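Local coordinates for putative DNA-binding protein (Ralstonia eutropha, PDB 3HWU) that is of unknown function but carries a Plants and Prokaryotes Conserved (PCC) domain and has been put forward as a possible DNA-binding protein, at residues L4-Y15 with N28-I38. Residues are numbered along the deposited sequence; the frame is centred on the assembly and turned at random.
Sequences LKGKYMKTPTGY and NLEQLARDEHI
Tyr8 and Tyr15, from neighbouring antiparallel strands at one margin of the large sheet, both reach the carboxylate of Glu36, at the C-terminal end of helix 25-35. Followed outward, Glu36 first lays CB near the hydroxyl of Tyr15; CG then lies 3.4 Å from Tyr15 OH and 3.5 Å from Tyr8 OH, where a bend in the chain (chi2 -69°) turns the carboxylate between the two phenols. At the tip the oxygens divide the work. OE2 accepts from Tyr8 OH at 2.6 Å through its anti lone pair, lying at the edge of a ring turned 76° from the carboxylate plane. OE1 lies 2.7 Å from Tyr15 OH, a weak bond whose proton has another acceptor within reach.

The Tyr8 ring is held on a second count: Leu32 CD1 sits 3.5 Å from its centroid and only 3° off the normal, a CH-pi contact almost centred on the face. Leu32 CB also meets Leu4 CD1 at 4.1 Å. Leu4 CD1 rests against the helix backbone, 3.5 Å from Leu32 N, while the other methyl, Leu4 CD2, lies beside Asn28 OD1; the Asn28 amide nitrogen is bonded to Asn24 O. Water extends the polar side, one molecule joining Tyr8 OH to Asp35 OD2 and another Lys7 NZ to Asn28 OD1.

The N-terminal hairpin and the turn leading into it are thus joined to the helix by an apolar patch around Leu4 and Leu32 beside a carboxylate-phenol cluster, and the hydrogen bond from Tyr8 OH, with Tyr15 OH as a weaker, unsettled second donor, would tend to favour Glu36 as the anion.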
ATOM      1  N   LEU A   4       0.046 -17.449  18.385  1.00 22.80           N
ATOM      2  CA  LEU A   4      -0.733 -16.527  17.567  1.00 20.79           C
ATOM      3  C   LEU A   4      -2.182 -16.481  17.969  1.00 20.59           C
ATOM      4  O   LEU A   4      -2.967 -15.884  17.252  1.00 19.15           O
ATOM      5  CB  LEU A   4      -0.641 -16.934  16.084  1.00 21.50           C
ATOM      6  CG  LEU A   4       0.684 -16.689  15.391  1.00 20.97           C
ATOM      7  CD1 LEU A   4       0.585 -17.083  13.923  1.00 21.89           C
ATOM      8  CD2 LEU A   4       1.126 -15.266  15.544  1.00 23.54           C
ATOM      9  N   LYS A   5      -2.537 -17.079  19.127  1.00 21.30           N
ATOM     10  CA  LYS A   5      -3.902 -17.082  19.586  1.00 22.12           C
ATOM     11  C   LYS A   5      -4.440 -15.680  19.654  1.00 21.12           C
ATOM     12  O   LYS A   5      -3.835 -14.795  20.287  1.00 22.48           O
ATOM     13  CB  LYS A   5      -4.027 -17.764  20.957  1.00 22.88           C
ATOM     14  CG  LYS A   5      -5.386 -17.545  21.585  1.00 24.76           C
ATOM     15  N   GLY A   6      -5.570 -15.480  18.986  1.00 20.24           N
ATOM     16  CA  GLY A   6      -6.254 -14.204  18.968  1.00 19.96           C
ATOM     17  C   GLY A   6      -5.646 -13.106  18.105  1.00 17.57           C
ATOM     18  O   GLY A   6      -6.059 -11.944  18.190  1.00 18.83           O
ATOM     19  N   LYS A   7      -4.646 -13.449  17.308  1.00 14.75           N
ATOM     20  CA  LYS A   7      -3.916 -12.431  16.555  1.00 13.27           C
ATOM     21  C   LYS A   7      -4.299 -12.430  15.068  1.00 13.13           C
ATOM     22  O   LYS A   7      -3.836 -11.555  14.346  1.00 12.16           O
ATOM     23  CB  LYS A   7      -2.394 -12.623  16.646  1.00 14.57           C
ATOM     24  CG  LYS A   7      -1.766 -12.625  18.048  1.00 18.34           C
ATOM     25  CD  LYS A   7      -1.749 -11.274  18.680  1.00 19.63           C
ATOM     26  CE  LYS A   7      -1.058 -11.242  20.064  1.00 17.50           C
ATOM     27  NZ  LYS A   7       0.398 -11.240  20.063  1.00 18.88           N
ATOM     28  N   TYR A   8      -5.114 -13.365  14.602  1.00 11.81           N
ATOM     29  CA  TYR A   8      -5.556 -13.315  13.222  1.00 11.95           C
ATOM     30  C   TYR A   8      -6.910 -13.975  13.049  1.00 11.83           C
ATOM     31  O   TYR A   8      -7.383 -14.745  13.917  1.00 13.10           O
ATOM     32  CB  TYR A   8      -4.507 -13.927  12.284  1.00 11.93           C
ATOM     33  CG  TYR A   8      -4.279 -15.414  12.419  1.00 13.51           C
ATOM     34  CD1 TYR A   8      -3.422 -15.904  13.359  1.00 15.48           C
ATOM     35  CD2 TYR A   8      -4.889 -16.309  11.554  1.00 15.13           C
ATOM     36  CE1 TYR A   8      -3.185 -17.265  13.456  1.00 17.77           C
ATOM     37  CE2 TYR A   8      -4.652 -17.675  11.647  1.00 17.33           C
ATOM     38  CZ  TYR A   8      -3.813 -18.135  12.591  1.00 17.53           C
ATOM     39  OH  TYR A   8      -3.582 -19.493  12.667  1.00 19.80           O
HETATM   40  N   MSE A   9      -7.516 -13.693  11.906  1.00 11.14           N
HETATM   41  CA  MSE A   9      -8.762 -14.315  11.461  1.00 11.91           C
HETATM   42  C   MSE A   9      -8.654 -14.683   9.987  1.00 11.30           C
HETATM   43  O   MSE A   9      -7.985 -14.003   9.211  1.00 11.28           O
HETATM   44  CB  MSE A   9      -9.993 -13.424  11.705  1.00 14.67           C
HETATM   45  CG  MSE A   9     -10.220 -12.298  10.744  1.00 16.46           C
HETATM   46 SE   MSE A   9     -11.770 -11.222  11.268  0.75 13.76          SE
HETATM   47  CE  MSE A   9     -11.836 -10.377   9.572  1.00 13.30           C
ATOM     48  N   LYS A  10      -9.311 -15.764   9.615  1.00 12.20           N
ATOM     49  CA  LYS A  10      -9.425 -16.153   8.210  1.00 12.28           C
ATOM     50  C   LYS A  10     -10.407 -15.237   7.500  1.00 11.93           C
ATOM     51  O   LYS A  10     -11.507 -14.988   8.015  1.00 13.55           O
ATOM     52  CB  LYS A  10      -9.854 -17.644   8.087  1.00 13.99           C
ATOM     53  CG  LYS A  10      -9.704 -18.231   6.665  1.00 15.33           C
ATOM     54  CD  LYS A  10     -10.380 -19.569   6.424  1.00 20.71           C
ATOM     55  CE  LYS A  10     -10.419 -19.909   4.867  1.00 24.06           C
ATOM     56  NZ  LYS A  10     -10.920 -18.818   3.814  1.00 26.90           N
ATOM     57  N   THR A  11      -9.994 -14.776   6.318  1.00 10.99           N
ATOM     58  CA  THR A  11     -10.847 -13.968   5.446  1.00 11.25           C
ATOM     59  C   THR A  11     -11.067 -14.724   4.129  1.00 11.00           C
ATOM     60  O   THR A  11     -10.336 -15.671   3.819  1.00 12.12           O
ATOM     61  CB  THR A  11     -10.221 -12.612   5.160  1.00  9.87           C
ATOM     62  OG1 THR A  11      -9.020 -12.844   4.432  1.00 11.47           O
ATOM     63  CG2 THR A  11      -9.918 -11.849   6.465  1.00 10.89           C
ATOM     64  N   PRO A  12     -12.014 -14.268   3.302  1.00 10.83           N
ATOM     65  CA  PRO A  12     -12.214 -14.970   2.026  1.00 11.89           C
ATOM     66  C   PRO A  12     -10.974 -15.077   1.153  1.00 12.77           C
ATOM     67  O   PRO A  12     -10.785 -16.081   0.455  1.00 14.31           O
ATOM     68  CB  PRO A  12     -13.340 -14.187   1.362  1.00 12.45           C
ATOM     69  CG  PRO A  12     -14.168 -13.675   2.530  1.00 14.50           C
ATOM     70  CD  PRO A  12     -13.109 -13.310   3.582  1.00 11.71           C
ATOM     71  N   THR A  13     -10.130 -14.053   1.180  1.00 11.75           N
ATOM     72  CA  THR A  13      -8.951 -14.010   0.344  1.00 11.76           C
ATOM     73  C   THR A  13      -7.643 -14.357   1.056  1.00 10.37           C
ATOM     74  O   THR A  13      -6.602 -14.402   0.417  1.00 10.91           O
ATOM     75  CB  THR A  13      -8.827 -12.622  -0.300  1.00 12.17           C
ATOM     76  OG1 THR A  13      -8.751 -11.635   0.719  1.00 13.49           O
ATOM     77  CG2 THR A  13     -10.030 -12.317  -1.237  1.00 15.03           C
ATOM     78  N   GLY A  14      -7.687 -14.604   2.368  1.00 10.07           N
ATOM     79  CA  GLY A  14      -6.459 -14.889   3.079  1.00 10.33           C
ATOM     80  C   GLY A  14      -6.666 -14.764   4.584  1.00  9.63           C
ATOM     81  O   GLY A  14      -7.425 -15.562   5.172  1.00 10.11           O
ATOM     82  N   TYR A  15      -5.987 -13.805   5.219  1.00  9.17           N
ATOM     83  CA  TYR A  15      -6.101 -13.582   6.658  1.00  9.76           C
ATOM     84  C   TYR A  15      -6.054 -12.092   6.933  1.00  9.69           C
ATOM     85  O   TYR A  15      -5.513 -11.307   6.131  1.00 10.78           O
ATOM     86  CB  TYR A  15      -4.905 -14.227   7.407  1.00 11.69           C
ATOM     87  CG  TYR A  15      -4.860 -15.712   7.217  1.00 11.39           C
ATOM     88  CD1 TYR A  15      -5.679 -16.561   7.954  1.00 13.05           C
ATOM     89  CD2 TYR A  15      -4.031 -16.279   6.272  1.00 12.66           C
ATOM     90  CE1 TYR A  15      -5.644 -17.954   7.740  1.00 13.93           C
ATOM     91  CE2 TYR A  15      -3.998 -17.658   6.066  1.00 14.41           C
ATOM     92  CZ  TYR A  15      -4.814 -18.467   6.774  1.00 16.21           C
ATOM     93  OH  TYR A  15      -4.800 -19.824   6.510  1.00 19.64           O
ATOM     94  N   ASN A  28       6.171 -12.650  13.529  1.00  9.80           N
ATOM     95  CA  ASN A  28       4.791 -13.127  13.606  1.00  9.87           C
ATOM     96  C   ASN A  28       4.266 -13.536  12.216  1.00 10.20           C
ATOM     97  O   ASN A  28       3.488 -14.472  12.111  1.00 10.61           O
ATOM     98  CB  ASN A  28       3.894 -12.072  14.258  1.00 11.45           C
ATOM     99  CG  ASN A  28       3.825 -12.210  15.763  1.00 12.03           C
ATOM    100  OD1 ASN A  28       2.953 -12.946  16.250  1.00 16.10           O
ATOM    101  ND2 ASN A  28       4.673 -11.536  16.487  1.00 12.95           N
ATOM    102  N   LEU A  29       4.680 -12.844  11.161  1.00 10.03           N
ATOM    103  CA  LEU A  29       4.326 -13.273   9.794  1.00  9.51           C
ATOM    104  C   LEU A  29       4.972 -14.617   9.418  1.00 10.22           C
ATOM    105  O   LEU A  29       4.340 -15.460   8.771  1.00 10.50           O
ATOM    106  CB  LEU A  29       4.716 -12.192   8.790  1.00  9.94           C
ATOM    107  CG  LEU A  29       3.747 -10.999   8.766  1.00  9.72           C
ATOM    108  CD1 LEU A  29       4.419  -9.791   8.082  1.00 11.20           C
ATOM    109  CD2 LEU A  29       2.409 -11.375   8.081  1.00 12.38           C
ATOM    110  N   GLU A  30       6.229 -14.809   9.822  1.00  9.61           N
ATOM    111  CA  GLU A  30       6.861 -16.117   9.681  1.00 10.84           C
ATOM    112  C   GLU A  30       6.070 -17.194  10.392  1.00 10.52           C
ATOM    113  O   GLU A  30       5.863 -18.293   9.845  1.00 11.08           O
ATOM    114  CB  GLU A  30       8.277 -16.086  10.234  1.00 11.09           C
ATOM    115  CG  GLU A  30       9.244 -15.208   9.426  1.00 13.14           C
ATOM    116  CD  GLU A  30      10.586 -14.890  10.109  1.00 15.74           C
ATOM    117  OE1 GLU A  30      10.767 -15.204  11.295  1.00 17.63           O
ATOM    118  OE2 GLU A  30      11.432 -14.271   9.414  1.00 21.23           O
ATOM    119  N   GLN A  31       5.646 -16.911  11.631  1.00 10.22           N
ATOM    120  CA  GLN A  31       4.868 -17.901  12.362  1.00 11.94           C
ATOM    121  C   GLN A  31       3.499 -18.184  11.712  1.00 10.90           C
ATOM    122  O   GLN A  31       3.027 -19.334  11.725  1.00 12.69           O
ATOM    123  CB  GLN A  31       4.699 -17.453  13.825  1.00 13.32           C
ATOM    124  CG  GLN A  31       4.140 -18.583  14.697  1.00 14.80           C
ATOM    125  CD  GLN A  31       5.110 -19.718  14.824  1.00 18.99           C
ATOM    126  OE1 GLN A  31       6.329 -19.501  14.951  1.00 21.33           O
ATOM    127  NE2 GLN A  31       4.600 -20.950  14.749  1.00 20.79           N
ATOM    128  N   LEU A  32       2.825 -17.155  11.191  1.00 10.82           N
ATOM    129  CA  LEU A  32       1.591 -17.391  10.470  1.00 10.74           C
ATOM    130  C   LEU A  32       1.840 -18.321   9.258  1.00 11.18           C
ATOM    131  O   LEU A  32       1.053 -19.236   8.973  1.00 11.98           O
ATOM    132  CB  LEU A  32       1.012 -16.051   9.990  1.00 10.94           C
ATOM    133  CG  LEU A  32      -0.310 -16.142   9.215  1.00 11.54           C
ATOM    134  CD1 LEU A  32      -1.485 -16.449  10.083  1.00 14.23           C
ATOM    135  CD2 LEU A  32      -0.564 -14.812   8.456  1.00 13.26           C
ATOM    136  N   ALA A  33       2.922 -18.053   8.542  1.00 10.66           N
ATOM    137  CA  ALA A  33       3.269 -18.888   7.377  1.00 11.05           C
ATOM    138  C   ALA A  33       3.437 -20.360   7.770  1.00 12.40           C
ATOM    139  O   ALA A  33       2.952 -21.276   7.080  1.00 12.15           O
ATOM    140  CB  ALA A  33       4.545 -18.337   6.671  1.00 11.58           C
ATOM    141  N   ARG A  34       4.136 -20.584   8.881  0.50 12.86           N
ATOM    142  CA  ARG A  34       4.339 -21.935   9.367  0.50 14.83           C
ATOM    143  C   ARG A  34       3.062 -22.572   9.934  0.50 14.69           C
ATOM    144  O   ARG A  34       2.817 -23.756   9.654  0.50 15.59           O
ATOM    145  CB  ARG A  34       5.465 -21.970  10.405  0.50 14.79           C
ATOM    146  CG  ARG A  34       6.878 -21.769   9.923  0.50 16.89           C
ATOM    147  CD  ARG A  34       7.864 -22.102  11.065  0.50 17.82           C
ATOM    148  NE  ARG A  34       7.743 -21.121  12.137  0.50 19.05           N
ATOM    149  CZ  ARG A  34       8.428 -19.989  12.175  0.50 20.71           C
ATOM    150  NH1 ARG A  34       9.329 -19.735  11.234  0.50 23.08           N
ATOM    151  NH2 ARG A  34       8.236 -19.120  13.157  0.50 18.96           N
ATOM    152  N   ASP A  35       2.251 -21.838  10.710  1.00 14.46           N
ATOM    153  CA  ASP A  35       1.042 -22.374  11.350  1.00 15.53           C
ATOM    154  C   ASP A  35      -0.070 -22.657  10.369  1.00 16.54           C
ATOM    155  O   ASP A  35      -0.825 -23.620  10.517  1.00 17.18           O
ATOM    156  CB  ASP A  35       0.466 -21.454  12.445  1.00 16.81           C
ATOM    157  CG  ASP A  35       1.308 -21.393  13.701  1.00 18.80           C
ATOM    158  OD1 ASP A  35       2.318 -22.122  13.806  1.00 20.49           O
ATOM    159  OD2 ASP A  35       0.922 -20.564  14.583  1.00 22.10           O
ATOM    160  N   GLU A  36      -0.176 -21.818   9.345  1.00 15.69           N
ATOM    161  CA  GLU A  36      -1.233 -21.950   8.366  1.00 15.41           C
ATOM    162  C   GLU A  36      -0.689 -22.545   7.050  1.00 13.10           C
ATOM    163  O   GLU A  36      -1.452 -22.633   6.069  1.00 16.76           O
ATOM    164  CB  GLU A  36      -1.915 -20.591   8.108  1.00 16.11           C
ATOM    165  CG  GLU A  36      -2.750 -20.086   9.272  1.00 18.22           C
ATOM    166  CD  GLU A  36      -4.017 -20.890   9.554  1.00 20.43           C
ATOM    167  OE1 GLU A  36      -4.600 -21.455   8.602  1.00 26.77           O
ATOM    168  OE2 GLU A  36      -4.454 -20.915  10.731  1.00 23.49           O
ATOM    169  N   HIS A  37       0.578 -22.943   7.009  1.00 14.30           N
ATOM    170  CA  HIS A  37       1.178 -23.581   5.810  1.00 14.99           C
ATOM    171  C   HIS A  37       0.890 -22.746   4.562  1.00 13.86           C
ATOM    172  O   HIS A  37       0.473 -23.248   3.529  1.00 14.31           O
ATOM    173  CB  HIS A  37       0.663 -25.027   5.669  1.00 16.73           C
ATOM    174  CG  HIS A  37       0.622 -25.759   6.976  1.00 19.01           C
ATOM    175  ND1 HIS A  37      -0.527 -25.886   7.740  1.00 20.54           N
ATOM    176  CD2 HIS A  37       1.629 -26.258   7.720  1.00 21.24           C
ATOM    177  CE1 HIS A  37      -0.225 -26.486   8.876  1.00 22.48           C
ATOM    178  NE2 HIS A  37       1.080 -26.728   8.886  1.00 22.22           N
ATOM    179  N   ILE A  38       1.106 -21.449   4.661  1.00 12.06           N
ATOM    180  CA  ILE A  38       0.844 -20.543   3.551  1.00 10.52           C
ATOM    181  C   ILE A  38       1.733 -20.892   2.384  1.00  9.38           C
ATOM    182  O   ILE A  38       2.972 -20.857   2.521  1.00 10.59           O
ATOM    183  CB  ILE A  38       1.060 -19.061   3.996  1.00 10.73           C
ATOM    184  CG1 ILE A  38      -0.037 -18.686   4.980  1.00 12.06           C
ATOM    185  CG2 ILE A  38       1.049 -18.140   2.765  1.00 11.10           C
ATOM    186  CD1 ILE A  38       0.045 -17.257   5.593  1.00 12.62           C
TER
HETATM  187  O   HOH W   1       1.833 -13.293  18.750  1.00 22.08           O
HETATM  188  O   HOH W   2      -1.951 -20.349  14.865  1.00 27.42           O
HETATM  189  O   HOH W   3      -2.860 -21.027   4.151  1.00 20.66           O